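Local coordinates for protein probable mannosyltransferase KTR4 (Saccharomyces cerevisiae, PDB 5A07) that is a probable mannosyltransferase of the GT-A glycosyltransferase fold that binds guanosine-5'-diphosphate and a manganese ion, at residues P137-N142 against S223-V228; D244-M249 against F321-L326. All blocks are in the same frame, centred on the assembly; numbering follows the deposited sequence.

Interaction 1. Residues P137-N142 against S223-V228. With GDP (guanosine-5'-diphosphate), chain F.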
loop_
_atom_site.group_PDB
_atom_site.type_symbol
_atom_site.label_atom_id
_atom_site.label_comp_id
_atom_site.label_asym_id
_atom_site.label_seq_id
_atom_site.Cartn_x
_atom_site.Cartn_y
_atom_site.Cartn_z
ATOM N N PRO B 137 2.216 -20.212 1.554
ATOM C CA PRO B 137 3.669 -20.206 1.503
ATOM C C PRO B 137 4.310 -18.847 1.575
ATOM O O PRO B 137 3.645 -17.822 1.416
ATOM C CB PRO B 137 3.969 -20.739 0.087
ATOM C CG PRO B 137 2.754 -20.411 -0.708
ATOM C CD PRO B 137 1.590 -20.428 0.251
ATOM N N TYR B 138 5.581 -18.843 1.955
ATOM C CA TYR B 138 6.388 -17.631 1.960
ATOM C C TYR B 138 7.354 -17.590 0.827
ATOM O O TYR B 138 8.086 -18.568 0.569
ATOM C CB TYR B 138 7.187 -17.508 3.250
ATOM C CG TYR B 138 6.337 -17.327 4.486
ATOM C CD1 TYR B 138 5.759 -18.449 5.098
ATOM C CD2 TYR B 138 6.147 -16.091 5.080
ATOM C CE1 TYR B 138 4.961 -18.312 6.257
ATOM C CE2 TYR B 138 5.339 -15.949 6.219
ATOM C CZ TYR B 138 4.757 -17.056 6.788
ATOM O OH TYR B 138 3.949 -16.945 7.904
ATOM N N THR B 139 7.453 -16.416 0.232
ATOM C CA THR B 139 8.440 -16.143 -0.761
ATOM C C THR B 139 9.314 -15.022 -0.276
ATOM O O THR B 139 8.802 -13.933 0.113
ATOM C CB THR B 139 7.803 -15.723 -2.096
ATOM O OG1 THR B 139 6.953 -16.772 -2.601
ATOM C CG2 THR B 139 8.870 -15.475 -3.163
ATOM N N PHE B 140 10.643 -15.245 -0.283
ATOM C CA PHE B 140 11.573 -14.228 0.081
ATOM C C PHE B 140 12.453 -13.825 -1.122
ATOM O O PHE B 140 12.983 -14.709 -1.813
ATOM C CB PHE B 140 12.511 -14.718 1.174
ATOM C CG PHE B 140 11.814 -15.097 2.421
ATOM C CD1 PHE B 140 11.272 -16.358 2.573
ATOM C CD2 PHE B 140 11.630 -14.168 3.412
ATOM C CE1 PHE B 140 10.617 -16.728 3.709
ATOM C CE2 PHE B 140 10.953 -14.542 4.562
ATOM C CZ PHE B 140 10.463 -15.781 4.727
ATOM N N LEU B 141 12.648 -12.538 -1.298
ATOM C CA LEU B 141 13.480 -12.000 -2.358
ATOM C C LEU B 141 14.490 -11.074 -1.846
ATOM O O LEU B 141 14.264 -10.386 -0.875
ATOM C CB LEU B 141 12.637 -11.245 -3.413
ATOM C CG LEU B 141 11.501 -11.999 -4.086
ATOM C CD1 LEU B 141 10.642 -11.127 -5.068
ATOM C CD2 LEU B 141 12.030 -13.264 -4.793
ATOM N N ASN B 142 15.675 -11.048 -2.496
ATOM C CA ASN B 142 16.758 -10.198 -2.079
ATOM C C ASN B 142 17.600 -9.809 -3.310
ATOM O O ASN B 142 17.673 -10.592 -4.257
ATOM C CB ASN B 142 17.572 -11.029 -1.056
ATOM C CG ASN B 142 18.695 -10.252 -0.346
ATOM O OD1 ASN B 142 19.017 -9.081 -0.603
ATOM N ND2 ASN B 142 19.306 -10.954 0.604
ATOM N N SER B 223 5.718 -15.933 -10.701
ATOM C CA SER B 223 4.945 -16.101 -11.979
ATOM C C SER B 223 3.773 -17.016 -11.684
ATOM O O SER B 223 2.768 -16.925 -12.292
ATOM C CB SER B 223 5.839 -16.680 -13.114
ATOM O OG SER B 223 6.063 -18.088 -12.861
ATOM N N LYS B 224 3.889 -17.943 -10.732
ATOM C CA LYS B 224 2.798 -18.858 -10.457
ATOM C C LYS B 224 1.705 -18.323 -9.505
ATOM O O LYS B 224 0.795 -19.064 -9.122
ATOM C CB LYS B 224 3.386 -20.161 -9.874
ATOM C CG LYS B 224 4.219 -20.033 -8.579
ATOM C CD LYS B 224 4.800 -21.383 -8.114
ATOM C CE LYS B 224 5.743 -21.227 -6.942
ATOM N NZ LYS B 224 7.006 -20.479 -7.218
ATOM N N TYR B 225 1.827 -17.107 -9.010
ATOM C CA TYR B 225 0.826 -16.606 -8.026
ATOM C C TYR B 225 -0.031 -15.489 -8.641
ATOM O O TYR B 225 0.485 -14.669 -9.388
ATOM C CB TYR B 225 1.520 -16.083 -6.786
ATOM C CG TYR B 225 2.298 -17.100 -6.002
ATOM C CD1 TYR B 225 1.684 -18.147 -5.414
ATOM C CD2 TYR B 225 3.656 -17.043 -5.949
ATOM C CE1 TYR B 225 2.387 -19.079 -4.674
ATOM C CE2 TYR B 225 4.391 -17.955 -5.243
ATOM C CZ TYR B 225 3.750 -18.968 -4.594
ATOM O OH TYR B 225 4.516 -19.878 -3.903
ATOM N N LYS B 226 -1.284 -15.426 -8.175
ATOM C CA LYS B 226 -2.189 -14.339 -8.462
ATOM C C LYS B 226 -2.179 -13.248 -7.348
ATOM O O LYS B 226 -2.386 -12.052 -7.636
ATOM C CB LYS B 226 -3.626 -14.908 -8.616
ATOM C CG LYS B 226 -4.687 -13.844 -8.907
ATOM C CD LYS B 226 -6.005 -14.481 -9.240
ATOM C CE LYS B 226 -7.154 -13.490 -9.343
ATOM N NZ LYS B 226 -6.924 -12.388 -10.288
ATOM N N TYR B 227 -1.912 -13.667 -6.098
ATOM C CA TYR B 227 -2.015 -12.741 -4.941
ATOM C C TYR B 227 -0.737 -12.738 -4.162
ATOM O O TYR B 227 -0.119 -13.819 -4.012
ATOM C CB TYR B 227 -3.089 -13.196 -4.014
ATOM C CG TYR B 227 -4.479 -13.085 -4.556
ATOM C CD1 TYR B 227 -5.114 -11.841 -4.660
ATOM C CD2 TYR B 227 -5.140 -14.191 -5.038
ATOM C CE1 TYR B 227 -6.370 -11.721 -5.168
ATOM C CE2 TYR B 227 -6.422 -14.065 -5.545
ATOM C CZ TYR B 227 -7.050 -12.836 -5.596
ATOM O OH TYR B 227 -8.349 -12.702 -6.145
ATOM N N VAL B 228 -0.409 -11.574 -3.584
ATOM C CA VAL B 228 0.686 -11.495 -2.633
ATOM C C VAL B 228 0.136 -10.781 -1.417
ATOM O O VAL B 228 -0.717 -9.875 -1.534
ATOM C CB VAL B 228 1.974 -10.784 -3.120
ATOM C CG1 VAL B 228 2.626 -11.470 -4.363
ATOM C CG2 VAL B 228 1.718 -9.376 -3.401
HETATM P PB GDP F . 10.498 1.938 4.914
HETATM O O1B GDP F . 11.220 2.692 5.966
HETATM O O2B GDP F . 10.073 2.622 3.746
HETATM O O3B GDP F . 9.517 0.986 5.487
HETATM O O3A GDP F . 11.734 1.117 4.256
HETATM P PA GDP F . 12.348 -0.311 4.568
HETATM O O1A GDP F . 13.793 -0.285 4.815
HETATM O O2A GDP F . 11.593 -1.153 5.512
HETATM O "O5'" GDP F . 12.217 -0.971 3.140
HETATM C "C5'" GDP F . 11.060 -1.548 2.520
HETATM C "C4'" GDP F . 11.177 -3.049 2.312
HETATM O "O4'" GDP F . 12.246 -3.271 1.384
HETATM C "C3'" GDP F . 11.493 -3.846 3.566
HETATM O "O3'" GDP F . 10.914 -5.167 3.431
HETATM C "C2'" GDP F . 13.029 -3.891 3.554
HETATM O "O2'" GDP F . 13.535 -5.050 4.202
HETATM C "C1'" GDP F . 13.278 -3.988 2.090
HETATM N N9 GDP F . 14.548 -3.364 1.647
HETATM C C8 GDP F . 14.929 -2.062 1.711
HETATM N N7 GDP F . 16.180 -1.919 1.114
HETATM C C5 GDP F . 16.549 -3.158 0.664
HETATM C C6 GDP F . 17.726 -3.685 -0.053
HETATM O O6 GDP F . 18.608 -2.809 -0.329
HETATM N N1 GDP F . 17.758 -4.997 -0.320
HETATM C C2 GDP F . 16.750 -5.864 0.071
HETATM N N2 GDP F . 16.852 -7.156 -0.220
HETATM N N3 GDP F . 15.641 -5.424 0.742
HETATM C C4 GDP F . 15.485 -4.111 0.993
HETATM O O HOH W 1 6.831 -19.409 -3.188
#
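P137, T139 and Y225 meet across the Rossmann-like sheet of the GT-A fold, at the end of strand 138-142 remote from the nucleotide. Strand 105-110 lies between strands 138-142 and 227-230 and pairs in parallel with both, so the two segments share no direct hydrogen bond; Y225, in the loop leading into strand 227-230, reaches across and also packs on T106 of the middle strand. The tyrosine and its two partners point in opposing senses and pass side by side. P137 CG lies 3.7 Å from Y225 OH, approaching the ring obliquely, and T139 OG1 comes 3.9 Å from Y225 CE2. A water in the ring plane joins the polar ends, 2.5 Å from Y225 OH and 2.7 Å from T139 OG1. The T139 hydroxyl, set beside its own backbone N (chi1 -60°), also hydrogen-bonds the hydroxyl of T106; water and middle strand probably hold its rotation. Within its own segment, K224 CG sits over the centre of the Y225 ring, 3.9 Å above the plane, while K224 NZ forms a salt bridge with E165. At its other end the strand enters the nucleotide pocket: N142, with CG anti to the backbone N (chi1 -173°), accepts a hydrogen bond from E144 N and another from guanine, GDP N2 standing 2.9 Å from N142 OD1 with a bent N-H...O angle of 139°.

Interaction 2. Residues D244-M249 against F321-L326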
loop_
_atom_site.group_PDB
_atom_site.type_symbol
_atom_site.label_atom_id
_atom_site.label_comp_id
_atom_site.label_asym_id
_atom_site.label_seq_id
_atom_site.Cartn_x
_atom_site.Cartn_y
_atom_site.Cartn_z
ATOM N N ASP B 244 -10.007 -17.053 5.113
ATOM C CA ASP B 244 -8.949 -16.995 4.069
ATOM C C ASP B 244 -9.020 -15.662 3.332
ATOM O O ASP B 244 -10.000 -15.354 2.675
ATOM C CB ASP B 244 -9.129 -18.162 3.122
ATOM C CG ASP B 244 -8.004 -18.318 2.112
ATOM O OD1 ASP B 244 -7.538 -17.317 1.519
ATOM O OD2 ASP B 244 -7.544 -19.461 1.921
ATOM N N VAL B 245 -7.990 -14.848 3.509
ATOM C CA VAL B 245 -7.970 -13.489 3.034
ATOM C C VAL B 245 -7.884 -13.419 1.537
ATOM O O VAL B 245 -8.615 -12.675 0.897
ATOM C CB VAL B 245 -6.800 -12.713 3.695
ATOM C CG1 VAL B 245 -6.566 -11.358 3.079
ATOM C CG2 VAL B 245 -7.095 -12.505 5.164
ATOM N N PHE B 246 -7.023 -14.231 0.953
ATOM C CA PHE B 246 -6.978 -14.292 -0.529
ATOM C C PHE B 246 -8.295 -14.753 -1.131
ATOM O O PHE B 246 -8.744 -14.206 -2.149
ATOM C CB PHE B 246 -5.835 -15.173 -1.029
ATOM C CG PHE B 246 -4.464 -14.750 -0.611
ATOM C CD1 PHE B 246 -4.066 -13.451 -0.650
ATOM C CD2 PHE B 246 -3.513 -15.689 -0.297
ATOM C CE1 PHE B 246 -2.779 -13.086 -0.355
ATOM C CE2 PHE B 246 -2.210 -15.305 0.037
ATOM C CZ PHE B 246 -1.855 -13.988 -0.000
ATOM N N GLN B 247 -8.925 -15.722 -0.535
ATOM C CA GLN B 247 -10.239 -16.197 -1.062
ATOM C C GLN B 247 -11.312 -15.131 -0.869
ATOM O O GLN B 247 -12.194 -15.033 -1.695
ATOM C CB GLN B 247 -10.695 -17.556 -0.436
ATOM C CG GLN B 247 -9.765 -18.714 -0.769
ATOM C CD GLN B 247 -9.817 -19.182 -2.229
ATOM O OE1 GLN B 247 -10.042 -18.411 -3.115
ATOM N NE2 GLN B 247 -9.600 -20.479 -2.448
ATOM N N PHE B 248 -11.261 -14.355 0.230
ATOM C CA PHE B 248 -12.149 -13.242 0.385
ATOM C C PHE B 248 -11.986 -12.245 -0.738
ATOM O O PHE B 248 -12.968 -11.777 -1.351
ATOM C CB PHE B 248 -11.958 -12.569 1.746
ATOM C CG PHE B 248 -12.591 -11.239 1.836
ATOM C CD1 PHE B 248 -13.924 -11.121 2.167
ATOM C CD2 PHE B 248 -11.854 -10.079 1.551
ATOM C CE1 PHE B 248 -14.566 -9.884 2.195
ATOM C CE2 PHE B 248 -12.465 -8.818 1.615
ATOM C CZ PHE B 248 -13.833 -8.719 1.912
ATOM N N MET B 249 -10.745 -11.963 -1.088
ATOM C CA MET B 249 -10.466 -10.999 -2.183
ATOM C C MET B 249 -11.068 -11.514 -3.501
ATOM O O MET B 249 -11.692 -10.769 -4.276
ATOM C CB MET B 249 -8.960 -10.804 -2.419
ATOM C CG MET B 249 -8.077 -10.359 -1.272
ATOM S SD MET B 249 -8.498 -8.745 -0.781
ATOM C CE MET B 249 -7.594 -7.797 -2.041
ATOM N N PHE B 321 2.268 -2.872 4.324
ATOM C CA PHE B 321 1.259 -3.948 4.258
ATOM C C PHE B 321 0.472 -3.755 2.980
ATOM O O PHE B 321 0.050 -2.649 2.693
ATOM C CB PHE B 321 0.269 -3.810 5.425
ATOM C CG PHE B 321 -0.988 -4.685 5.286
ATOM C CD1 PHE B 321 -2.050 -4.280 4.489
ATOM C CD2 PHE B 321 -1.064 -5.887 5.874
ATOM C CE1 PHE B 321 -3.197 -5.063 4.355
ATOM C CE2 PHE B 321 -2.164 -6.681 5.736
ATOM C CZ PHE B 321 -3.236 -6.289 4.975
ATOM N N GLU B 322 0.326 -4.782 2.163
ATOM C CA GLU B 322 -0.649 -4.691 1.067
ATOM C C GLU B 322 -1.037 -6.131 0.669
ATOM O O GLU B 322 -0.202 -7.056 0.766
ATOM C CB GLU B 322 -0.152 -3.839 -0.087
ATOM C CG GLU B 322 1.161 -4.297 -0.689
ATOM C CD GLU B 322 1.695 -3.434 -1.817
ATOM O OE1 GLU B 322 1.004 -2.554 -2.423
ATOM O OE2 GLU B 322 2.861 -3.675 -2.152
ATOM N N ILE B 323 -2.317 -6.346 0.326
ATOM C CA ILE B 323 -2.780 -7.612 -0.279
ATOM C C ILE B 323 -3.055 -7.180 -1.733
ATOM O O ILE B 323 -3.840 -6.257 -1.959
ATOM C CB ILE B 323 -4.077 -8.080 0.312
ATOM C CG1 ILE B 323 -4.082 -8.155 1.840
ATOM C CG2 ILE B 323 -4.417 -9.436 -0.227
ATOM C CD1 ILE B 323 -3.056 -9.003 2.395
ATOM N N VAL B 324 -2.448 -7.823 -2.694
ATOM C CA VAL B 324 -2.568 -7.324 -4.064
ATOM C C VAL B 324 -2.817 -8.460 -5.059
ATOM O O VAL B 324 -2.225 -9.552 -4.994
ATOM C CB VAL B 324 -1.427 -6.358 -4.465
ATOM C CG1 VAL B 324 -0.096 -6.957 -4.234
ATOM C CG2 VAL B 324 -1.606 -5.909 -5.917
ATOM N N ASP B 325 -3.764 -8.188 -5.945
ATOM C CA ASP B 325 -4.108 -9.031 -7.064
ATOM C C ASP B 325 -3.124 -8.670 -8.170
ATOM O O ASP B 325 -3.195 -7.613 -8.790
ATOM C CB ASP B 325 -5.572 -8.797 -7.471
ATOM C CG ASP B 325 -6.071 -9.711 -8.627
ATOM O OD1 ASP B 325 -5.203 -10.280 -9.348
ATOM O OD2 ASP B 325 -7.324 -9.877 -8.761
ATOM N N LEU B 326 -2.157 -9.561 -8.399
ATOM C CA LEU B 326 -1.121 -9.267 -9.370
ATOM C C LEU B 326 -1.627 -9.128 -10.819
ATOM O O LEU B 326 -0.920 -8.513 -11.622
ATOM C CB LEU B 326 -0.003 -10.313 -9.353
ATOM C CG LEU B 326 0.746 -10.514 -8.027
ATOM C CD1 LEU B 326 1.888 -11.499 -8.180
ATOM C CD2 LEU B 326 1.275 -9.206 -7.529
#
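I323 projects from strand 322-325 toward helix 245-251, and V245, F246 and M249 gather round its branches in a buried helix-on-sheet packing of the GT-A domain. The axes of helix segment 245-249 and strand 322-325 pass 9.8 Å apart at a crossing angle of -49°. The CG2 methyl does most of the touching: it meets the edge of the F246 ring near the ring plane, 4.0 Å from F246 CE1, and lies 3.9 Å from M249 CG. Both partners run aslant to the isoleucine rather than alongside it. M249 bends at chi2 and chi3, which folds the thioether round so that its terminal CE also reaches I323 CG2, at 4.0 Å. The other branch of I323 faces the start of the helix, with V245 CG1 4.2 Å from I323 CG1. W229 of the neighbouring strand 227-230 packs against both F246 and I323. D244 caps the helix: its OD1 accepts from Q247 N at 2.9 Å in a nearly straight bond (165°) that arrives from above the carboxylate plane, and its OD2 is hydrogen-bonded to Y136 OH and G101 N. No hydrogen bond joins helix and strand here, so their contact rests on apolar van der Waals packing.

Of the four segments, 137-142 comes first along the chain; interaction 1 closes an 80-residue loop, largely helical where structured, when the chain returns at 223-228. After fifteen intervening residues interaction 2 opens at 244-249 and closes at 321-326 after 71 more, so the two loops follow in series, neither nested nor crossed. Strands 227-230 and 322-325 are antiparallel neighbours in the sheet, and there the contacts touch: K226 NZ makes a salt bridge of 2.9 Å with D325 OD1, and Y227 CB packs 3.5 Å from F246 CD1. Together they tie the nucleotide-binding parallel strands to the antiparallel part of the sheet and the helix packed on it.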